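Local coordinates for protein alternansucrase (Leuconostoc mesenteroides, PDB 6HVG) that is a multidomain protein of glycoside hydrolase family 70, with a TIM-barrel-type core, a bound calcium ion and repeats of the choline-binding clan, at residues Y941-I952 and N997-V1008; I913-L922 and Y990-A998. All blocks are in the same frame, centred on the assembly; numbering follows the deposited sequence.

Overall arrangement
Both contacts reach the same antiparallel sheet; contact 1 is a strand pair within it, contact 2 largely loop beside it. Their centres are 9 Å apart and lie about 38 and 37 Å from the centre of the chain. Strand 1003-1009 joins them: on one side it pairs with strand 940-947 in contact 1, and on the other with strand 910-915, which leads into contact 2. The Ile913 N to Gly1005 O distance of 2.8 Å marks a probable hydrogen bond on that second side. Tyr990 OH lies 2.5 Å from Ser947 O, another probable bond, and both contacts share Asn997 and Ala998. None of the calcium ligands, Glu575, Asp581, Asn625 and Asp1159, belongs to these segments.

Contact 1. Residues Y941-I952 and N997-V1008; sequences YRALVLSNDSGI and NALISGYLGVWV
Val1006 O is gripped by two successive amides of the facing strand: Leu944 N gives a firm bond at 2.8 Å and Val945 N a weak one at 3.4 Å. Ala943 CA adds a CA-H...O contact to the same oxygen. In return Val1006 N reaches Val945 O. Beyond this point Arg942 and Val1008 exchange two backbone bonds. Arg942, Val945, Val1006 and Val1008 share one face; Arg942, Val945 and Val1008 touch helix 844-857, while Val1006 packs on Ile910 and Val912 of strand 910-915. Val1008 CG2 sits 3.4 Å above the plane of the Arg942 guanidinium, near its rim. NH1 bonds Ala943 O at 3.1 Å in the guanidinium plane; a salt bridge from NE to Asp958, with NH1 to Tyr955 O, fixes the group's rotation. On the other face the Trp1007 indole lies across its neighbour strand, CG anti to the carbonyl carbon (chi1 -68°). Ala943 CB stands over its six-membered ring in a CH-pi contact, 3.8 Å from the centroid and 2° off the normal. Phe974 and Phe980 meet the indole edge-to-face. Near the loop end, Ser947 N binds Leu1004 O, and Leu1004 N donates to Ser947 OG at 3.2 Å. Ile952 CD1 packs on Leu999 CB at 3.8 Å. Two Asx turns shape the loops: Asn948 OD1 accepts from Ser950 N, Ser950 OG and Gly951 N, Asn997 OD1 from Leu999 N. Leu944 and Val945 facing Val1006 form a classic beta bulge, which turns strand 940-947 in an all-beta domain consistent with domain C of this family.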
loop_
_atom_site.group_PDB
_atom_site.type_symbol
_atom_site.label_atom_id
_atom_site.label_comp_id
_atom_site.label_asym_id
_atom_site.label_seq_id
_atom_site.Cartn_x
_atom_site.Cartn_y
_atom_site.Cartn_z
ATOM N N TYR A 941 41.403 -11.073 28.142
ATOM C CA TYR A 941 40.303 -11.147 27.186
ATOM C C TYR A 941 40.864 -11.236 25.750
ATOM O O TYR A 941 41.942 -10.736 25.472
ATOM C CB TYR A 941 39.385 -9.929 27.339
ATOM C CG TYR A 941 38.378 -10.050 28.455
ATOM C CD1 TYR A 941 38.751 -9.894 29.779
ATOM C CD2 TYR A 941 37.047 -10.322 28.187
ATOM C CE1 TYR A 941 37.829 -10.025 30.797
ATOM C CE2 TYR A 941 36.119 -10.445 29.203
ATOM C CZ TYR A 941 36.522 -10.299 30.507
ATOM O OH TYR A 941 35.585 -10.439 31.500
ATOM N N ARG A 942 40.130 -11.910 24.866
ATOM C CA ARG A 942 40.499 -12.012 23.453
ATOM C C ARG A 942 39.350 -11.639 22.536
ATOM O O ARG A 942 38.190 -11.846 22.868
ATOM C CB ARG A 942 40.974 -13.425 23.105
ATOM C CG ARG A 942 39.942 -14.551 23.214
ATOM C CD ARG A 942 39.184 -14.791 21.926
ATOM N NE ARG A 942 38.381 -16.017 21.973
ATOM C CZ ARG A 942 37.624 -16.451 20.966
ATOM N NH1 ARG A 942 37.508 -15.743 19.840
ATOM N NH2 ARG A 942 36.966 -17.599 21.062
ATOM N N ALA A 943 39.687 -11.082 21.382
ATOM C CA ALA A 943 38.692 -10.652 20.413
ATOM C C ALA A 943 37.960 -11.821 19.780
ATOM O O ALA A 943 38.560 -12.822 19.463
ATOM C CB ALA A 943 39.362 -9.801 19.331
ATOM N N LEU A 944 36.652 -11.671 19.642
ATOM C CA LEU A 944 35.833 -12.577 18.860
ATOM C C LEU A 944 35.671 -12.050 17.423
ATOM O O LEU A 944 35.672 -12.816 16.453
ATOM C CB LEU A 944 34.455 -12.697 19.516
ATOM C CG LEU A 944 33.485 -13.718 18.921
ATOM C CD1 LEU A 944 33.860 -15.135 19.360
ATOM C CD2 LEU A 944 32.070 -13.392 19.353
ATOM N N VAL A 945 35.579 -10.732 17.309
ATOM C CA VAL A 945 35.222 -10.056 16.079
ATOM C C VAL A 945 35.832 -8.649 16.114
ATOM O O VAL A 945 35.621 -7.911 17.084
ATOM C CB VAL A 945 33.677 -10.008 15.973
ATOM C CG1 VAL A 945 33.164 -8.745 15.286
ATOM C CG2 VAL A 945 33.158 -11.258 15.267
ATOM N N LEU A 946 36.603 -8.294 15.074
ATOM C CA LEU A 946 37.181 -6.934 14.919
ATOM C C LEU A 946 37.087 -6.428 13.487
ATOM O O LEU A 946 37.483 -7.131 12.554
ATOM C CB LEU A 946 38.645 -6.915 15.309
ATOM C CG LEU A 946 38.980 -6.927 16.790
ATOM C CD1 LEU A 946 40.488 -6.935 16.922
ATOM C CD2 LEU A 946 38.399 -5.735 17.541
ATOM N N SER A 947 36.570 -5.214 13.320
ATOM C CA SER A 947 36.410 -4.621 11.994
ATOM C C SER A 947 37.713 -3.995 11.468
ATOM O O SER A 947 38.582 -3.629 12.237
ATOM C CB SER A 947 35.295 -3.562 12.011
ATOM O OG SER A 947 35.613 -2.484 12.860
ATOM N N ASN A 948 37.817 -3.886 10.147
ATOM C CA ASN A 948 38.953 -3.260 9.496
ATOM C C ASN A 948 38.516 -2.770 8.114
ATOM O O ASN A 948 37.341 -2.868 7.770
ATOM C CB ASN A 948 40.129 -4.238 9.410
ATOM C CG ASN A 948 39.792 -5.503 8.616
ATOM O OD1 ASN A 948 39.422 -5.439 7.430
ATOM N ND2 ASN A 948 39.932 -6.664 9.264
ATOM N N ASP A 949 39.453 -2.259 7.322
ATOM C CA ASP A 949 39.103 -1.545 6.094
ATOM C C ASP A 949 38.637 -2.409 4.911
ATOM O O ASP A 949 38.078 -1.878 3.933
ATOM C CB ASP A 949 40.274 -0.633 5.694
ATOM C CG ASP A 949 40.509 0.487 6.715
ATOM O OD1 ASP A 949 39.510 1.137 7.130
ATOM O OD2 ASP A 949 41.678 0.716 7.110
ATOM N N SER A 950 38.866 -3.722 4.999
ATOM C CA SER A 950 38.455 -4.673 3.951
ATOM C C SER A 950 37.329 -5.628 4.378
ATOM O O SER A 950 36.646 -6.203 3.529
ATOM C CB SER A 950 39.659 -5.480 3.471
ATOM O OG SER A 950 40.290 -6.105 4.556
ATOM N N GLY A 951 37.145 -5.806 5.682
ATOM C CA GLY A 951 36.042 -6.619 6.199
ATOM C C GLY A 951 35.926 -6.587 7.718
ATOM O O GLY A 951 36.240 -5.578 8.366
ATOM N N ILE A 952 35.461 -7.700 8.279
ATOM C CA ILE A 952 35.455 -7.922 9.722
ATOM C C ILE A 952 36.089 -9.281 9.942
ATOM O O ILE A 952 35.601 -10.267 9.421
ATOM C CB ILE A 952 34.021 -7.939 10.320
ATOM C CG1 ILE A 952 33.287 -6.626 10.033
ATOM C CG2 ILE A 952 34.074 -8.159 11.826
ATOM C CD1 ILE A 952 31.791 -6.662 10.274
ATOM N N ASN A 997 33.168 -0.815 4.140
ATOM C CA ASN A 997 33.211 -1.952 3.205
ATOM C C ASN A 997 31.841 -2.657 3.192
ATOM O O ASN A 997 30.920 -2.193 3.849
ATOM C CB ASN A 997 34.337 -2.921 3.588
ATOM C CG ASN A 997 34.236 -3.394 5.033
ATOM O OD1 ASN A 997 33.263 -4.050 5.416
ATOM N ND2 ASN A 997 35.235 -3.057 5.849
ATOM N N ALA A 998 31.707 -3.755 2.451
ATOM C CA ALA A 998 30.433 -4.464 2.354
ATOM C C ALA A 998 29.849 -4.898 3.715
ATOM O O ALA A 998 28.630 -4.900 3.891
ATOM C CB ALA A 998 30.562 -5.676 1.440
ATOM N N LEU A 999 30.705 -5.259 4.667
ATOM C CA LEU A 999 30.249 -5.787 5.966
ATOM C C LEU A 999 29.989 -4.703 7.039
ATOM O O LEU A 999 29.258 -4.956 8.009
ATOM C CB LEU A 999 31.251 -6.821 6.502
ATOM C CG LEU A 999 31.459 -8.060 5.624
ATOM C CD1 LEU A 999 32.761 -8.764 5.964
ATOM C CD2 LEU A 999 30.294 -9.029 5.735
ATOM N N ILE A 1000 30.568 -3.509 6.888
ATOM C CA ILE A 1000 30.378 -2.463 7.897
ATOM C C ILE A 1000 30.530 -1.034 7.355
ATOM O O ILE A 1000 31.274 -0.783 6.411
ATOM C CB ILE A 1000 31.314 -2.693 9.114
ATOM C CG1 ILE A 1000 30.936 -1.784 10.283
ATOM C CG2 ILE A 1000 32.772 -2.485 8.754
ATOM C CD1 ILE A 1000 31.541 -2.193 11.612
ATOM N N SER A 1001 29.793 -0.120 7.977
ATOM C CA SER A 1001 29.963 1.314 7.833
ATOM C C SER A 1001 29.982 1.882 9.245
ATOM O O SER A 1001 28.976 2.403 9.733
ATOM C CB SER A 1001 28.815 1.937 7.043
ATOM O OG SER A 1001 28.638 1.287 5.789
ATOM N N GLY A 1002 31.143 1.779 9.883
ATOM C CA GLY A 1002 31.332 2.203 11.271
ATOM C C GLY A 1002 32.386 1.350 11.948
ATOM O O GLY A 1002 33.329 0.887 11.298
ATOM N N TYR A 1003 32.231 1.136 13.252
ATOM C CA TYR A 1003 33.157 0.271 14.007
ATOM C C TYR A 1003 32.428 -0.894 14.666
ATOM O O TYR A 1003 31.273 -0.746 15.046
ATOM C CB TYR A 1003 33.901 1.053 15.099
ATOM C CG TYR A 1003 34.883 0.169 15.817
ATOM C CD1 TYR A 1003 36.092 -0.154 15.236
ATOM C CD2 TYR A 1003 34.575 -0.412 17.034
ATOM C CE1 TYR A 1003 36.986 -0.998 15.864
ATOM C CE2 TYR A 1003 35.478 -1.249 17.671
ATOM C CZ TYR A 1003 36.676 -1.537 17.076
ATOM O OH TYR A 1003 37.574 -2.368 17.699
ATOM N N LEU A 1004 33.105 -2.042 14.775
ATOM C CA LEU A 1004 32.618 -3.185 15.561
ATOM C C LEU A 1004 33.773 -3.952 16.190
ATOM O O LEU A 1004 34.645 -4.482 15.487
ATOM C CB LEU A 1004 31.812 -4.144 14.692
ATOM C CG LEU A 1004 31.260 -5.400 15.363
ATOM C CD1 LEU A 1004 30.353 -5.034 16.516
ATOM C CD2 LEU A 1004 30.520 -6.275 14.352
ATOM N N GLY A 1005 33.777 -4.017 17.519
ATOM C CA GLY A 1005 34.722 -4.867 18.263
ATOM C C GLY A 1005 33.987 -5.673 19.330
ATOM O O GLY A 1005 33.206 -5.117 20.106
ATOM N N VAL A 1006 34.214 -6.981 19.355
ATOM C CA VAL A 1006 33.646 -7.833 20.373
ATOM C C VAL A 1006 34.756 -8.623 21.049
ATOM O O VAL A 1006 35.611 -9.205 20.379
ATOM C CB VAL A 1006 32.613 -8.815 19.803
ATOM C CG1 VAL A 1006 31.933 -9.575 20.940
ATOM C CG2 VAL A 1006 31.571 -8.072 18.987
ATOM N N TRP A 1007 34.720 -8.656 22.384
ATOM C CA TRP A 1007 35.755 -9.289 23.174
ATOM C C TRP A 1007 35.151 -10.283 24.167
ATOM O O TRP A 1007 34.091 -10.043 24.780
ATOM C CB TRP A 1007 36.556 -8.228 23.910
ATOM C CG TRP A 1007 37.371 -7.393 22.984
ATOM C CD1 TRP A 1007 36.943 -6.360 22.242
ATOM C CD2 TRP A 1007 38.762 -7.524 22.720
ATOM N NE1 TRP A 1007 37.979 -5.828 21.514
ATOM C CE2 TRP A 1007 39.109 -6.538 21.793
ATOM C CE3 TRP A 1007 39.747 -8.394 23.169
ATOM C CZ2 TRP A 1007 40.397 -6.394 21.305
ATOM C CZ3 TRP A 1007 41.036 -8.246 22.685
ATOM C CH2 TRP A 1007 41.348 -7.254 21.769
ATOM N N VAL A 1008 35.836 -11.404 24.333
ATOM C CA VAL A 1008 35.387 -12.449 25.223
ATOM C C VAL A 1008 36.549 -12.878 26.118
ATOM O O VAL A 1008 37.707 -12.732 25.738
ATOM C CB VAL A 1008 34.820 -13.664 24.429
ATOM C CG1 VAL A 1008 33.625 -13.252 23.574
ATOM C CG2 VAL A 1008 35.894 -14.322 23.558
#

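Contact 2. Residues I913-L922 and Y990-A998; sequences IVGNNPDLKL and YEMKGSLNA
Lys921 and Glu991 cross at about a right angle and meet in a salt bridge, NZ to OE2 3.1 Å, on the syn lone pair of OE2. Lys921 starts out away from 990-998, but bends at chi2 (-72°) and chi3 (-66°) bring its amine back, whereas Glu991 runs out extended beyond CG. Lys993 NZ lies 4.8 Å from Lys921 NZ, and its own salt bridge to Asp949 probably offsets this nearness of like charges. Met992 is also folded, at chi2 and chi3; its CB takes Leu922 CD1 at 3.9 Å and its CE comes near Ile913 CG2. At the other end Pro918 and Leu996 lie side by side, Pro918 CB 3.7 Å from Leu996 CD1. Between these groups Gly994 N donates to Leu920 O at 3.1 Å, and Gly994 CA fits against Asn917 O. A type I turn from Asn917 to Leu920, with Asn917 OD1 accepting from Asp919 N in an Asx turn, sets Pro918 beside Leu996 and Leu920 O beside Gly994 N. The loop thus lies along the link between strands 987-991 and 995-997, while Met992 packs against Ile928 of strand 927-931, Asn978 of strand 977-982 and Tyr1003 of strand 1003-1009.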
loop_
_atom_site.group_PDB
_atom_site.type_symbol
_atom_site.label_atom_id
_atom_site.label_comp_id
_atom_site.label_asym_id
_atom_site.label_seq_id
_atom_site.Cartn_x
_atom_site.Cartn_y
_atom_site.Cartn_z
ATOM N N ILE A 913 31.549 -3.242 21.292
ATOM C CA ILE A 913 31.770 -1.858 20.925
ATOM C C ILE A 913 31.276 -1.668 19.494
ATOM O O ILE A 913 31.685 -2.414 18.600
ATOM C CB ILE A 913 33.263 -1.493 20.990
ATOM C CG1 ILE A 913 33.838 -1.858 22.363
ATOM C CG2 ILE A 913 33.446 -0.004 20.710
ATOM C CD1 ILE A 913 35.344 -1.815 22.410
ATOM N N VAL A 914 30.433 -0.661 19.268
ATOM C CA VAL A 914 29.888 -0.410 17.932
ATOM C C VAL A 914 29.754 1.077 17.628
ATOM O O VAL A 914 29.449 1.871 18.495
ATOM C CB VAL A 914 28.552 -1.149 17.726
ATOM C CG1 VAL A 914 27.685 -1.021 18.945
ATOM C CG2 VAL A 914 27.805 -0.670 16.490
ATOM N N GLY A 915 30.013 1.432 16.372
ATOM C CA GLY A 915 29.892 2.802 15.890
ATOM C C GLY A 915 29.220 2.858 14.538
ATOM O O GLY A 915 29.199 1.867 13.814
ATOM N N ASN A 916 28.682 4.030 14.200
ATOM C CA ASN A 916 27.953 4.261 12.938
ATOM C C ASN A 916 28.634 5.284 12.055
ATOM O O ASN A 916 27.995 5.880 11.197
ATOM C CB ASN A 916 26.522 4.726 13.239
ATOM C CG ASN A 916 26.478 5.996 14.076
ATOM O OD1 ASN A 916 27.433 6.765 14.128
ATOM N ND2 ASN A 916 25.353 6.216 14.736
ATOM N N ASN A 917 29.933 5.476 12.266
ATOM C CA ASN A 917 30.693 6.496 11.571
ATOM C C ASN A 917 31.916 5.877 10.884
ATOM O O ASN A 917 32.935 5.620 11.536
ATOM C CB ASN A 917 31.108 7.568 12.571
ATOM C CG ASN A 917 31.861 8.705 11.926
ATOM O OD1 ASN A 917 32.121 8.703 10.713
ATOM N ND2 ASN A 917 32.219 9.688 12.736
ATOM N N PRO A 918 31.818 5.631 9.561
ATOM C CA PRO A 918 32.917 4.998 8.839
ATOM C C PRO A 918 34.124 5.917 8.651
ATOM O O PRO A 918 35.219 5.442 8.318
ATOM C CB PRO A 918 32.288 4.664 7.493
ATOM C CG PRO A 918 31.264 5.714 7.300
ATOM C CD PRO A 918 30.692 5.953 8.663
ATOM N N ASP A 919 33.913 7.218 8.852
ATOM C CA ASP A 919 34.989 8.205 8.815
ATOM C C ASP A 919 35.431 8.603 10.219
ATOM O O ASP A 919 35.945 9.694 10.427
ATOM C CB ASP A 919 34.524 9.437 8.028
ATOM C CG ASP A 919 34.060 9.087 6.604
ATOM O OD1 ASP A 919 34.653 8.169 5.992
ATOM O OD2 ASP A 919 33.112 9.725 6.095
ATOM N N LEU A 920 35.244 7.716 11.185
ATOM C CA LEU A 920 35.633 8.003 12.560
ATOM C C LEU A 920 37.143 7.867 12.720
ATOM O O LEU A 920 37.721 6.830 12.389
ATOM C CB LEU A 920 34.907 7.049 13.515
ATOM C CG LEU A 920 34.862 7.249 15.034
ATOM C CD1 LEU A 920 35.321 5.988 15.745
ATOM C CD2 LEU A 920 35.586 8.480 15.537
ATOM N N LYS A 921 37.769 8.924 13.230
ATOM C CA LYS A 921 39.182 8.885 13.624
ATOM C C LYS A 921 39.296 9.370 15.065
ATOM O O LYS A 921 38.804 10.438 15.387
ATOM C CB LYS A 921 40.023 9.789 12.713
ATOM C CG LYS A 921 39.965 9.457 11.221
ATOM C CD LYS A 921 40.703 8.172 10.865
ATOM C CE LYS A 921 42.200 8.292 11.100
ATOM N NZ LYS A 921 42.942 7.132 10.532
ATOM N N LEU A 922 39.950 8.609 15.932
ATOM C CA LEU A 922 40.133 9.059 17.320
ATOM C C LEU A 922 41.216 10.116 17.449
ATOM O O LEU A 922 42.186 10.118 16.689
ATOM C CB LEU A 922 40.518 7.901 18.251
ATOM C CG LEU A 922 39.351 7.196 18.942
ATOM C CD1 LEU A 922 38.559 6.318 17.984
ATOM C CD2 LEU A 922 39.901 6.374 20.086
ATOM N N TYR A 990 46.549 -2.724 15.742
ATOM C CA TYR A 990 45.129 -2.466 15.423
ATOM C C TYR A 990 44.692 -1.053 15.818
ATOM O O TYR A 990 44.844 -0.637 16.968
ATOM C CB TYR A 990 44.238 -3.492 16.130
ATOM C CG TYR A 990 42.777 -3.448 15.738
ATOM C CD1 TYR A 990 42.343 -3.986 14.538
ATOM C CD2 TYR A 990 41.822 -2.885 16.596
ATOM C CE1 TYR A 990 40.999 -3.957 14.203
ATOM C CE2 TYR A 990 40.473 -2.853 16.260
ATOM C CZ TYR A 990 40.066 -3.389 15.069
ATOM O OH TYR A 990 38.740 -3.363 14.753
ATOM N N GLU A 991 44.117 -0.332 14.864
ATOM C CA GLU A 991 43.646 1.027 15.107
ATOM C C GLU A 991 42.131 1.051 15.379
ATOM O O GLU A 991 41.369 0.405 14.664
ATOM C CB GLU A 991 43.984 1.911 13.890
ATOM C CG GLU A 991 44.060 3.410 14.192
ATOM C CD GLU A 991 44.070 4.296 12.948
ATOM O OE1 GLU A 991 44.513 3.829 11.878
ATOM O OE2 GLU A 991 43.645 5.475 13.052
ATOM N N MET A 992 41.705 1.793 16.409
ATOM C CA MET A 992 40.282 2.135 16.605
ATOM C C MET A 992 39.867 3.147 15.533
ATOM O O MET A 992 39.958 4.368 15.705
ATOM C CB MET A 992 40.008 2.721 17.995
ATOM C CG MET A 992 40.115 1.742 19.152
ATOM S SD MET A 992 38.719 0.595 19.334
ATOM C CE MET A 992 37.454 1.723 19.956
ATOM N N LYS A 993 39.406 2.590 14.424
ATOM C CA LYS A 993 39.232 3.288 13.168
ATOM C C LYS A 993 37.873 2.878 12.617
ATOM O O LYS A 993 37.581 1.683 12.489
ATOM C CB LYS A 993 40.352 2.839 12.199
ATOM C CG LYS A 993 40.494 3.617 10.902
ATOM C CD LYS A 993 41.408 2.893 9.913
ATOM C CE LYS A 993 41.724 3.758 8.686
ATOM N NZ LYS A 993 40.556 3.981 7.782
ATOM N N GLY A 994 37.034 3.852 12.295
ATOM C CA GLY A 994 35.837 3.577 11.511
ATOM C C GLY A 994 36.258 3.082 10.133
ATOM O O GLY A 994 37.242 3.555 9.567
ATOM N N SER A 995 35.530 2.112 9.599
ATOM C CA SER A 995 35.848 1.526 8.297
ATOM C C SER A 995 34.633 1.581 7.368
ATOM O O SER A 995 33.500 1.789 7.820
ATOM C CB SER A 995 36.308 0.066 8.470
ATOM O OG SER A 995 37.471 -0.046 9.295
ATOM N N LEU A 996 34.871 1.379 6.073
ATOM C CA LEU A 996 33.794 1.327 5.094
ATOM C C LEU A 996 34.050 0.183 4.127
ATOM O O LEU A 996 35.028 0.203 3.406
ATOM C CB LEU A 996 33.673 2.675 4.363
ATOM C CG LEU A 996 32.318 3.038 3.713
ATOM C CD1 LEU A 996 32.018 4.527 3.835
ATOM C CD2 LEU A 996 32.261 2.645 2.245
ATOM N N ASN A 997 33.168 -0.815 4.140
ATOM C CA ASN A 997 33.211 -1.952 3.205
ATOM C C ASN A 997 31.841 -2.657 3.192
ATOM O O ASN A 997 30.920 -2.193 3.849
ATOM C CB ASN A 997 34.337 -2.921 3.588
ATOM C CG ASN A 997 34.236 -3.394 5.033
ATOM O OD1 ASN A 997 33.263 -4.050 5.416
ATOM N ND2 ASN A 997 35.235 -3.057 5.849
ATOM N N ALA A 998 31.707 -3.755 2.451
ATOM C CA ALA A 998 30.433 -4.464 2.354
ATOM C C ALA A 998 29.849 -4.898 3.715
ATOM O O ALA A 998 28.630 -4.900 3.891
ATOM C CB ALA A 998 30.562 -5.676 1.440
#